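Local structure of pyridoxamine 5-phosphate-dependent dehydrase (Escherichia coli, 3B8X) at residues E34-K37 and Q38-Q42; L64-A67 and A68-T72; D14-E17 and Y18-I21; D204-I207 and Y208-L212. The protein removes the C3'-hydroxyl group from GDP-4-keto-6-deoxy-D-mannose by a combined transamination and deoxygenation, a step in making L-colitose for the O-antigen. The protein carries 1 engineered substitution. One frame throughout, in Å; residues are numbered along the deposited sequence.

Contact 1: E34-K37 and Q38-Q42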
loop_
_atom_site.group_PDB
_atom_site.type_symbol
_atom_site.label_atom_id
_atom_site.label_comp_id
_atom_site.label_asym_id
_atom_site.label_seq_id
_atom_site.Cartn_x
_atom_site.Cartn_y
_atom_site.Cartn_z
ATOM N N GLU B 34 -14.879 5.360 11.476
ATOM C CA GLU B 34 -14.923 5.966 12.789
ATOM C C GLU B 34 -13.862 5.548 13.793
ATOM O O GLU B 34 -13.227 6.408 14.414
ATOM C CB GLU B 34 -16.330 5.758 13.375
ATOM C CG GLU B 34 -17.298 6.851 12.966
ATOM C CD GLU B 34 -16.594 8.191 12.816
ATOM O OE1 GLU B 34 -16.059 8.705 13.825
ATOM O OE2 GLU B 34 -16.558 8.721 11.684
ATOM N N TYR B 35 -13.594 4.253 13.889
ATOM C CA TYR B 35 -12.502 3.812 14.764
ATOM C C TYR B 35 -11.151 4.378 14.304
ATOM O O TYR B 35 -10.352 4.788 15.129
ATOM C CB TYR B 35 -12.458 2.282 14.909
ATOM C CG TYR B 35 -13.570 1.717 15.770
ATOM C CD1 TYR B 35 -14.593 0.943 15.213
ATOM C CD2 TYR B 35 -13.612 1.945 17.148
ATOM C CE1 TYR B 35 -15.653 0.474 15.985
ATOM C CE2 TYR B 35 -14.645 1.407 17.940
ATOM C CZ TYR B 35 -15.671 0.699 17.346
ATOM O OH TYR B 35 -16.724 0.208 18.103
ATOM N N VAL B 36 -10.888 4.395 12.990
ATOM C CA VAL B 36 -9.634 4.937 12.498
ATOM C C VAL B 36 -9.566 6.430 12.846
ATOM O O VAL B 36 -8.542 6.942 13.272
ATOM C CB VAL B 36 -9.509 4.792 10.949
ATOM C CG1 VAL B 36 -8.358 5.681 10.421
ATOM C CG2 VAL B 36 -9.331 3.318 10.588
ATOM N N LYS B 37 -10.681 7.116 12.647
ATOM C CA LYS B 37 -10.746 8.532 12.924
ATOM C C LYS B 37 -10.417 8.770 14.390
ATOM O O LYS B 37 -9.633 9.653 14.717
ATOM C CB LYS B 37 -12.144 9.075 12.586
ATOM C CG LYS B 37 -12.466 9.185 11.111
ATOM C CD LYS B 37 -13.093 10.539 10.793
ATOM C CE LYS B 37 -14.616 10.493 10.831
ATOM N NZ LYS B 37 -15.185 10.818 12.182
ATOM N N GLN B 38 -11.062 8.008 15.263
ATOM C CA GLN B 38 -10.871 8.126 16.695
ATOM C C GLN B 38 -9.399 7.852 17.030
ATOM O O GLN B 38 -8.746 8.559 17.823
ATOM C CB GLN B 38 -11.705 7.034 17.339
ATOM C CG GLN B 38 -12.041 7.225 18.795
ATOM C CD GLN B 38 -13.057 6.189 19.255
ATOM O OE1 GLN B 38 -12.796 5.412 20.188
ATOM N NE2 GLN B 38 -14.211 6.139 18.565
ATOM N N TYR B 39 -8.890 6.761 16.481
ATOM C CA TYR B 39 -7.487 6.431 16.716
ATOM C C TYR B 39 -6.547 7.598 16.306
ATOM O O TYR B 39 -5.556 7.901 16.974
ATOM C CB TYR B 39 -7.158 5.246 15.810
ATOM C CG TYR B 39 -5.724 4.829 15.875
ATOM C CD1 TYR B 39 -5.209 4.202 16.991
ATOM C CD2 TYR B 39 -4.891 5.022 14.792
ATOM C CE1 TYR B 39 -3.866 3.778 17.037
ATOM C CE2 TYR B 39 -3.569 4.604 14.829
ATOM C CZ TYR B 39 -3.065 3.956 15.935
ATOM O OH TYR B 39 -1.749 3.533 15.914
ATOM N N GLU B 40 -6.830 8.239 15.187
ATOM C CA GLU B 40 -5.947 9.305 14.724
ATOM C C GLU B 40 -5.991 10.444 15.744
ATOM O O GLU B 40 -4.982 11.084 16.048
ATOM C CB GLU B 40 -6.373 9.777 13.331
ATOM C CG GLU B 40 -6.054 8.708 12.225
ATOM C CD GLU B 40 -6.750 8.969 10.861
ATOM O OE1 GLU B 40 -7.689 9.782 10.821
ATOM O OE2 GLU B 40 -6.374 8.410 9.795
ATOM N N THR B 41 -7.185 10.703 16.257
ATOM C CA THR B 41 -7.377 11.777 17.220
ATOM C C THR B 41 -6.542 11.462 18.456
ATOM O O THR B 41 -5.763 12.286 18.944
ATOM C CB THR B 41 -8.856 11.851 17.593
ATOM O OG1 THR B 41 -9.584 12.378 16.477
ATOM C CG2 THR B 41 -9.074 12.712 18.835
ATOM N N GLN B 42 -6.647 10.225 18.926
ATOM C CA GLN B 42 -5.866 9.831 20.104
ATOM C C GLN B 42 -4.357 9.821 19.812
ATOM O O GLN B 42 -3.541 10.133 20.687
ATOM C CB GLN B 42 -6.335 8.452 20.613
ATOM C CG GLN B 42 -6.674 8.383 22.070
ATOM C CD GLN B 42 -6.981 9.741 22.669
ATOM O OE1 GLN B 42 -8.016 10.357 22.366
ATOM N NE2 GLN B 42 -6.084 10.211 23.540
#

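Contact 2: L64-A67 and A68-T72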
loop_
_atom_site.group_PDB
_atom_site.type_symbol
_atom_site.label_atom_id
_atom_site.label_comp_id
_atom_site.label_asym_id
_atom_site.label_seq_id
_atom_site.Cartn_x
_atom_site.Cartn_y
_atom_site.Cartn_z
ATOM N N LEU B 64 3.762 7.949 1.595
ATOM C CA LEU B 64 2.952 9.183 1.602
ATOM C C LEU B 64 3.717 10.392 2.098
ATOM O O LEU B 64 3.416 11.513 1.660
ATOM C CB LEU B 64 1.654 9.009 2.407
ATOM C CG LEU B 64 0.583 8.013 1.883
ATOM C CD1 LEU B 64 -0.851 8.289 2.304
ATOM C CD2 LEU B 64 0.618 7.836 0.394
ATOM N N MET B 65 4.610 10.199 3.074
ATOM C CA MET B 65 5.385 11.332 3.603
ATOM C C MET B 65 6.142 12.001 2.468
ATOM O O MET B 65 6.064 13.219 2.289
ATOM C CB MET B 65 6.328 10.898 4.721
ATOM C CG MET B 65 7.132 12.022 5.193
ATOM S SD MET B 65 8.062 11.563 6.680
ATOM C CE MET B 65 9.176 10.230 6.134
ATOM N N ILE B 66 6.868 11.206 1.682
ATOM C CA ILE B 66 7.623 11.736 0.521
ATOM C C ILE B 66 6.711 12.291 -0.585
ATOM O O ILE B 66 6.909 13.364 -1.148
ATOM C CB ILE B 66 8.540 10.618 -0.083
ATOM C CG1 ILE B 66 9.478 10.111 0.999
ATOM C CG2 ILE B 66 9.313 11.133 -1.281
ATOM C CD1 ILE B 66 10.234 11.254 1.698
ATOM N N ALA B 67 5.714 11.518 -0.957
ATOM C CA ALA B 67 4.824 11.957 -2.017
ATOM C C ALA B 67 4.159 13.296 -1.742
ATOM O O ALA B 67 4.025 14.163 -2.616
ATOM C CB ALA B 67 3.785 10.909 -2.221
ATOM N N ALA B 68 3.634 13.450 -0.540
ATOM C CA ALA B 68 2.956 14.697 -0.241
ATOM C C ALA B 68 3.771 15.946 -0.553
ATOM O O ALA B 68 3.203 16.954 -0.912
ATOM C CB ALA B 68 2.528 14.707 1.196
ATOM N N LEU B 69 5.088 15.888 -0.369
ATOM C CA LEU B 69 5.946 17.033 -0.600
ATOM C C LEU B 69 5.994 17.496 -2.050
ATOM O O LEU B 69 6.440 18.595 -2.351
ATOM C CB LEU B 69 7.358 16.762 -0.091
ATOM C CG LEU B 69 7.420 16.482 1.408
ATOM C CD1 LEU B 69 8.768 15.894 1.851
ATOM C CD2 LEU B 69 7.042 17.716 2.190
ATOM N N PHE B 70 5.487 16.665 -2.945
ATOM C CA PHE B 70 5.489 16.998 -4.356
ATOM C C PHE B 70 4.190 17.681 -4.716
ATOM O O PHE B 70 4.040 18.230 -5.803
ATOM C CB PHE B 70 5.659 15.726 -5.197
ATOM C CG PHE B 70 7.052 15.161 -5.169
ATOM C CD1 PHE B 70 7.560 14.588 -4.001
ATOM C CD2 PHE B 70 7.858 15.197 -6.319
ATOM C CE1 PHE B 70 8.861 14.131 -3.954
ATOM C CE2 PHE B 70 9.177 14.775 -6.280
ATOM C CZ PHE B 70 9.674 14.186 -5.114
ATOM N N PHE B 71 3.241 17.603 -3.794
ATOM C CA PHE B 71 1.858 18.000 -4.030
ATOM C C PHE B 71 1.438 19.250 -3.317
ATOM O O PHE B 71 0.298 19.682 -3.436
ATOM C CB PHE B 71 0.874 16.825 -3.766
ATOM C CG PHE B 71 1.210 15.575 -4.541
ATOM C CD1 PHE B 71 1.295 14.350 -3.918
ATOM C CD2 PHE B 71 1.495 15.631 -5.894
ATOM C CE1 PHE B 71 1.637 13.227 -4.652
ATOM C CE2 PHE B 71 1.877 14.520 -6.619
ATOM C CZ PHE B 71 1.945 13.311 -6.001
ATOM N N THR B 72 2.361 19.892 -2.618
ATOM C CA THR B 72 1.911 21.098 -1.947
ATOM C C THR B 72 1.769 22.167 -3.040
ATOM O O THR B 72 2.406 22.072 -4.090
ATOM C CB THR B 72 2.939 21.502 -0.928
ATOM O OG1 THR B 72 4.232 21.249 -1.495
ATOM C CG2 THR B 72 2.744 20.643 0.351
#

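Contact 3: D14-E17 and Y18-I21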
loop_
_atom_site.group_PDB
_atom_site.type_symbol
_atom_site.label_atom_id
_atom_site.label_comp_id
_atom_site.label_asym_id
_atom_site.label_seq_id
_atom_site.Cartn_x
_atom_site.Cartn_y
_atom_site.Cartn_z
ATOM N N ASP B 14 -4.546 -8.093 24.810
ATOM C CA ASP B 14 -5.327 -8.759 25.838
ATOM C C ASP B 14 -6.768 -8.788 25.413
ATOM O O ASP B 14 -7.100 -8.549 24.245
ATOM C CB ASP B 14 -5.103 -8.323 27.310
ATOM C CG ASP B 14 -5.499 -6.892 27.622
ATOM O OD1 ASP B 14 -6.175 -6.226 26.808
ATOM O OD2 ASP B 14 -5.100 -6.396 28.710
ATOM N N ASP B 15 -7.627 -9.114 26.361
ATOM C CA ASP B 15 -9.032 -9.188 26.045
ATOM C C ASP B 15 -9.496 -7.898 25.369
ATOM O O ASP B 15 -10.393 -7.946 24.534
ATOM C CB ASP B 15 -9.867 -9.476 27.305
ATOM C CG ASP B 15 -9.749 -8.357 28.373
ATOM O OD1 ASP B 15 -8.788 -8.374 29.189
ATOM O OD2 ASP B 15 -10.628 -7.459 28.413
ATOM N N LEU B 16 -8.925 -6.750 25.740
ATOM C CA LEU B 16 -9.370 -5.468 25.203
ATOM C C LEU B 16 -9.215 -5.348 23.704
ATOM O O LEU B 16 -10.082 -4.777 23.030
ATOM C CB LEU B 16 -8.746 -4.265 25.914
ATOM C CG LEU B 16 -9.068 -4.172 27.413
ATOM C CD1 LEU B 16 -8.487 -2.897 27.992
ATOM C CD2 LEU B 16 -10.574 -4.226 27.635
ATOM N N GLU B 17 -8.126 -5.883 23.168
ATOM C CA GLU B 17 -7.958 -5.809 21.725
ATOM C C GLU B 17 -8.973 -6.704 21.037
ATOM O O GLU B 17 -9.561 -6.325 20.043
ATOM C CB GLU B 17 -6.531 -6.082 21.296
ATOM C CG GLU B 17 -5.637 -4.857 21.563
ATOM C CD GLU B 17 -5.216 -4.757 23.014
ATOM O OE1 GLU B 17 -5.432 -5.719 23.757
ATOM O OE2 GLU B 17 -4.670 -3.718 23.424
ATOM N N TYR B 18 -9.249 -7.857 21.616
ATOM C CA TYR B 18 -10.236 -8.777 21.053
ATOM C C TYR B 18 -11.635 -8.224 21.140
ATOM O O TYR B 18 -12.456 -8.440 20.252
ATOM C CB TYR B 18 -10.145 -10.096 21.799
ATOM C CG TYR B 18 -8.950 -10.890 21.321
ATOM C CD1 TYR B 18 -7.688 -10.760 21.934
ATOM C CD2 TYR B 18 -9.066 -11.717 20.191
ATOM C CE1 TYR B 18 -6.592 -11.466 21.428
ATOM C CE2 TYR B 18 -7.985 -12.399 19.676
ATOM C CZ TYR B 18 -6.760 -12.300 20.319
ATOM O OH TYR B 18 -5.702 -13.027 19.820
ATOM N N LYS B 19 -11.894 -7.495 22.216
ATOM C CA LYS B 19 -13.186 -6.847 22.399
ATOM C C LYS B 19 -13.372 -5.752 21.342
ATOM O O LYS B 19 -14.483 -5.483 20.875
ATOM C CB LYS B 19 -13.306 -6.249 23.821
ATOM C CG LYS B 19 -13.893 -7.229 24.849
ATOM C CD LYS B 19 -13.277 -7.078 26.234
ATOM C CE LYS B 19 -13.276 -8.414 26.982
ATOM N NZ LYS B 19 -14.178 -8.411 28.173
ATOM N N ALA B 20 -12.277 -5.072 21.012
ATOM C CA ALA B 20 -12.326 -4.042 19.977
ATOM C C ALA B 20 -12.697 -4.690 18.645
ATOM O O ALA B 20 -13.544 -4.187 17.921
ATOM C CB ALA B 20 -10.953 -3.302 19.882
ATOM N N ILE B 21 -12.014 -5.776 18.284
ATOM C CA ILE B 21 -12.303 -6.466 17.033
ATOM C C ILE B 21 -13.748 -6.922 16.990
ATOM O O ILE B 21 -14.443 -6.767 15.990
ATOM C CB ILE B 21 -11.380 -7.663 16.837
ATOM C CG1 ILE B 21 -9.935 -7.137 16.697
ATOM C CG2 ILE B 21 -11.851 -8.526 15.674
ATOM C CD1 ILE B 21 -8.838 -8.214 16.725
#

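Contact 4: D204-I207 and Y208-L212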
loop_
_atom_site.group_PDB
_atom_site.type_symbol
_atom_site.label_atom_id
_atom_site.label_comp_id
_atom_site.label_asym_id
_atom_site.label_seq_id
_atom_site.Cartn_x
_atom_site.Cartn_y
_atom_site.Cartn_z
ATOM N N ASP B 204 1.195 20.553 10.063
ATOM C CA ASP B 204 0.807 21.246 8.856
ATOM C C ASP B 204 -0.554 20.833 8.295
ATOM O O ASP B 204 -0.740 19.707 7.830
ATOM C CB ASP B 204 1.904 21.061 7.808
ATOM C CG ASP B 204 1.778 22.045 6.659
ATOM O OD1 ASP B 204 0.806 21.939 5.857
ATOM O OD2 ASP B 204 2.629 22.960 6.581
ATOM N N GLU B 205 -1.491 21.772 8.304
ATOM C CA GLU B 205 -2.829 21.522 7.785
ATOM C C GLU B 205 -2.869 21.193 6.301
ATOM O O GLU B 205 -3.722 20.396 5.908
ATOM C CB GLU B 205 -3.779 22.675 8.104
ATOM C CG GLU B 205 -5.195 22.464 7.563
ATOM C CD GLU B 205 -6.161 23.560 8.030
ATOM O OE1 GLU B 205 -5.695 24.715 8.118
ATOM O OE2 GLU B 205 -7.349 23.254 8.289
ATOM N N GLU B 206 -1.986 21.790 5.482
ATOM C CA GLU B 206 -1.951 21.476 4.030
ATOM C C GLU B 206 -1.464 20.049 3.781
ATOM O O GLU B 206 -2.051 19.293 2.987
ATOM C CB GLU B 206 -1.084 22.420 3.183
ATOM C CG GLU B 206 -1.249 22.162 1.660
ATOM C CD GLU B 206 -0.228 22.908 0.807
ATOM O OE1 GLU B 206 0.756 23.376 1.407
ATOM O OE2 GLU B 206 -0.358 22.965 -0.445
ATOM N N ILE B 207 -0.366 19.714 4.450
ATOM C CA ILE B 207 0.190 18.376 4.363
ATOM C C ILE B 207 -0.867 17.369 4.821
ATOM O O ILE B 207 -1.053 16.340 4.186
ATOM C CB ILE B 207 1.432 18.265 5.239
ATOM C CG1 ILE B 207 2.555 19.102 4.640
ATOM C CG2 ILE B 207 1.911 16.845 5.300
ATOM C CD1 ILE B 207 3.229 18.477 3.443
ATOM N N TYR B 208 -1.508 17.642 5.957
ATOM C CA TYR B 208 -2.600 16.827 6.506
ATOM C C TYR B 208 -3.671 16.567 5.439
ATOM O O TYR B 208 -4.015 15.440 5.109
ATOM C CB TYR B 208 -3.256 17.609 7.638
ATOM C CG TYR B 208 -4.419 16.876 8.252
ATOM C CD1 TYR B 208 -4.325 15.511 8.525
ATOM C CD2 TYR B 208 -5.617 17.518 8.562
ATOM C CE1 TYR B 208 -5.373 14.782 9.090
ATOM C CE2 TYR B 208 -6.698 16.786 9.110
ATOM C CZ TYR B 208 -6.556 15.435 9.399
ATOM O OH TYR B 208 -7.566 14.707 9.983
ATOM N N HIS B 209 -4.190 17.622 4.837
ATOM C CA HIS B 209 -5.163 17.417 3.782
ATOM C C HIS B 209 -4.576 16.657 2.591
ATOM O O HIS B 209 -5.242 15.781 2.036
ATOM C CB HIS B 209 -5.770 18.779 3.374
ATOM C CG HIS B 209 -6.631 19.367 4.451
ATOM N ND1 HIS B 209 -7.144 20.651 4.403
ATOM C CD2 HIS B 209 -7.056 18.832 5.620
ATOM C CE1 HIS B 209 -7.864 20.867 5.491
ATOM N NE2 HIS B 209 -7.817 19.784 6.250
ATOM N N ILE B 210 -3.327 16.944 2.216
ATOM C CA ILE B 210 -2.746 16.238 1.071
ATOM C C ILE B 210 -2.686 14.761 1.409
ATOM O O ILE B 210 -2.942 13.892 0.574
ATOM C CB ILE B 210 -1.317 16.704 0.738
ATOM C CG1 ILE B 210 -1.323 18.082 0.036
ATOM C CG2 ILE B 210 -0.673 15.711 -0.187
ATOM C CD1 ILE B 210 0.030 18.897 0.093
ATOM N N LEU B 211 -2.366 14.483 2.649
ATOM C CA LEU B 211 -2.261 13.088 3.084
ATOM C C LEU B 211 -3.624 12.404 2.983
ATOM O O LEU B 211 -3.735 11.281 2.479
ATOM C CB LEU B 211 -1.703 12.967 4.515
ATOM C CG LEU B 211 -0.219 13.384 4.573
ATOM C CD1 LEU B 211 0.265 13.670 5.992
ATOM C CD2 LEU B 211 0.710 12.310 3.926
ATOM N N LEU B 212 -4.665 13.088 3.451
ATOM C CA LEU B 212 -6.019 12.527 3.425
ATOM C C LEU B 212 -6.487 12.202 2.019
ATOM O O LEU B 212 -7.247 11.243 1.805
ATOM C CB LEU B 212 -7.010 13.486 4.051
ATOM C CG LEU B 212 -6.827 13.715 5.560
ATOM C CD1 LEU B 212 -7.770 14.831 5.949
ATOM C CD2 LEU B 212 -7.130 12.452 6.335
#

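Contact 1: E34-K37 and Q38-Q42
The first two turns of helix 34-47 bring V36 against E40 and K37 against T41, pairs four residues apart on the same helix. The V36 methyl CG1 lies 3.4 Å from E40 OE2 and 3.7 Å from E40 CD, so an aliphatic branch rests against the carboxylate while the two side chains pass at a slant. That branch stands anti to the backbone N (chi1 166°), which directs it along the helix toward E40. The carboxylate itself is held by R215 in a salt bridge and by the backbone N of M54, tying this buried helix face to strand 51-55, an outer strand of the large mixed sheet. Such i to i+4 spacing is the signature of an alpha-helix, and its backbone bonds run in step here: Q38 N gives to E34 O at 2.8 Å and Y39 N to Y35 O at 2.8 Å. One carbonyl does double duty. K37 O accepts from T41 N at 3.1 Å and from the T41 hydroxyl OG1 at 3.2 Å, the two donors arriving from opposite faces of the carbonyl plane. At the buried side Y39 packs on M54 and on L265 of helix 255-286.

Contact 2: L64-A67 and A68-T72
With chi1 of -74° F70 turns its ring back along the chain, and F71, at -54°, does the same, CG standing beside the backbone N in both; the two rings thereby come up against the carbonyls of I66 and A67, near the C-terminal end of helix 58-68. F70 presents its edge to I66 O, which lies in the ring plane 3.2 Å from CD1. The I66 and F70 side chains lie side by side, pointing the same way, and CG2 of I66 meets CE1 of F70 at 4.0 Å. The F71 ring approaches A67 O through CD1 at 3.0 Å. Backbone bonding changes character over the same residues. A68 N still gives to L64 O at 2.9 Å, an alpha-helical bond, whereas F70 N reaches back three residues to A67 O at 2.9 Å, from well above the carbonyl plane. A type I beta turn from A68 to F71 overlaps these bonds. Beyond the segments, F70 meets the ring of Y100, and F71 packs edge-to-face on Y349 of the second subunit. M65 O, met by L69 CG, has no hydrogen-bond partner in the model, whereas at I66 O and A67 O the weakly positive ring hydrogens probably complement the oxygens.

Contact 3: D14-E17 and Y18-I21
Y18 aims the edge of its ring at D14 O, which sits in the ring plane 3.3 Å from CD1, at the start of helix 15-27. The start is a capping box: D14 is the N-cap, its OD1 taking the N-H of L16 at 3.0 Å from above the carboxylate plane, while E17 reaches back so that OE1 accepts from D14 N at 2.7 Å in an almost straight bond. E17 can do so because its chain folds at chi2 (80°), swinging the carboxylate toward the helix start. K267 of helix 255-286 is bridged to D14 OD1 and E17 OE2, and its positive charge probably eases the approach of D14 OD1 to E17 OE1. On another side D15 and K19 cross at an angle: the methylene CE of K19 lies 3.2 Å from D15 OD2 and 3.6 Å from D15 CB, and K19 NZ stands 3.7 Å from D15 OD2, a long salt bridge. The Y18 ring meets W13 edge-to-face, and Y18 and I21 pack on L25 of the second subunit, which places the helix at the dimer interface. Beside the D15-K19 pair, the L16 methyl CD2 rests 4.2 Å from K19 CD, and A20 N binds L16 O at 3.0 Å.

Contact 4: D204-I207 and Y208-L212
Four successive backbone bonds of the i to i+4 kind, from Y208 N to D204 O at 2.9 Å through L211 N to I207 O at 2.7 Å, wind the opening turns of helix 205-214. The H209 imidazole has E205 O above one face, offset toward the rim. The E205 side chain covers the ring too: it runs alongside H209 in the same direction, and its CG makes a CH-pi contact 4.0 Å from the ring centroid, 25° off the normal. An extended chain, with CG anti to the backbone N (chi1 179°), lays E205 along the ring and carries its carboxylate past CE1, the two planes 54° apart. D204 is the N-cap of this helix; its OD1 accepts from I207 N at 2.9 Å and, more weakly, from E206 N. On the buried side the I207 methyl CG2 touches L211 CD1 at 3.6 Å. E206 CG meets I210 CD1 at 3.8 Å. H209 ND1 is hydrogen-bonded to the backbone N of K228, and E206 OE2 to the backbone N of K73. D204 OD2 is bridged to R76, Y208 stacks on Y51, and L211 packs on V53 of strand 51-55.

Overall arrangement
All four contacts are short-range pairings at helix ends or within helices, and along the chain they come in the order 3, 1, 2, 4. Contact 3 opens helix 15-27, contact 1 the next helix, 34-47; their centres are about 16 Å apart, and both lean on helix 255-286. Contacts 2 and 4 are neighbours, with centres about 9 Å apart: the loop after helix 58-68 touches helix 205-214, where T72 CG2 meets I210 CD1 at 3.2 Å. Contacts 1 and 4, about 16 Å between centres, thus fix helices to the edge of the mixed sheet at strand 51-55, while contacts 2 and 3, with centres about 35 Å apart, also meet the partner subunit.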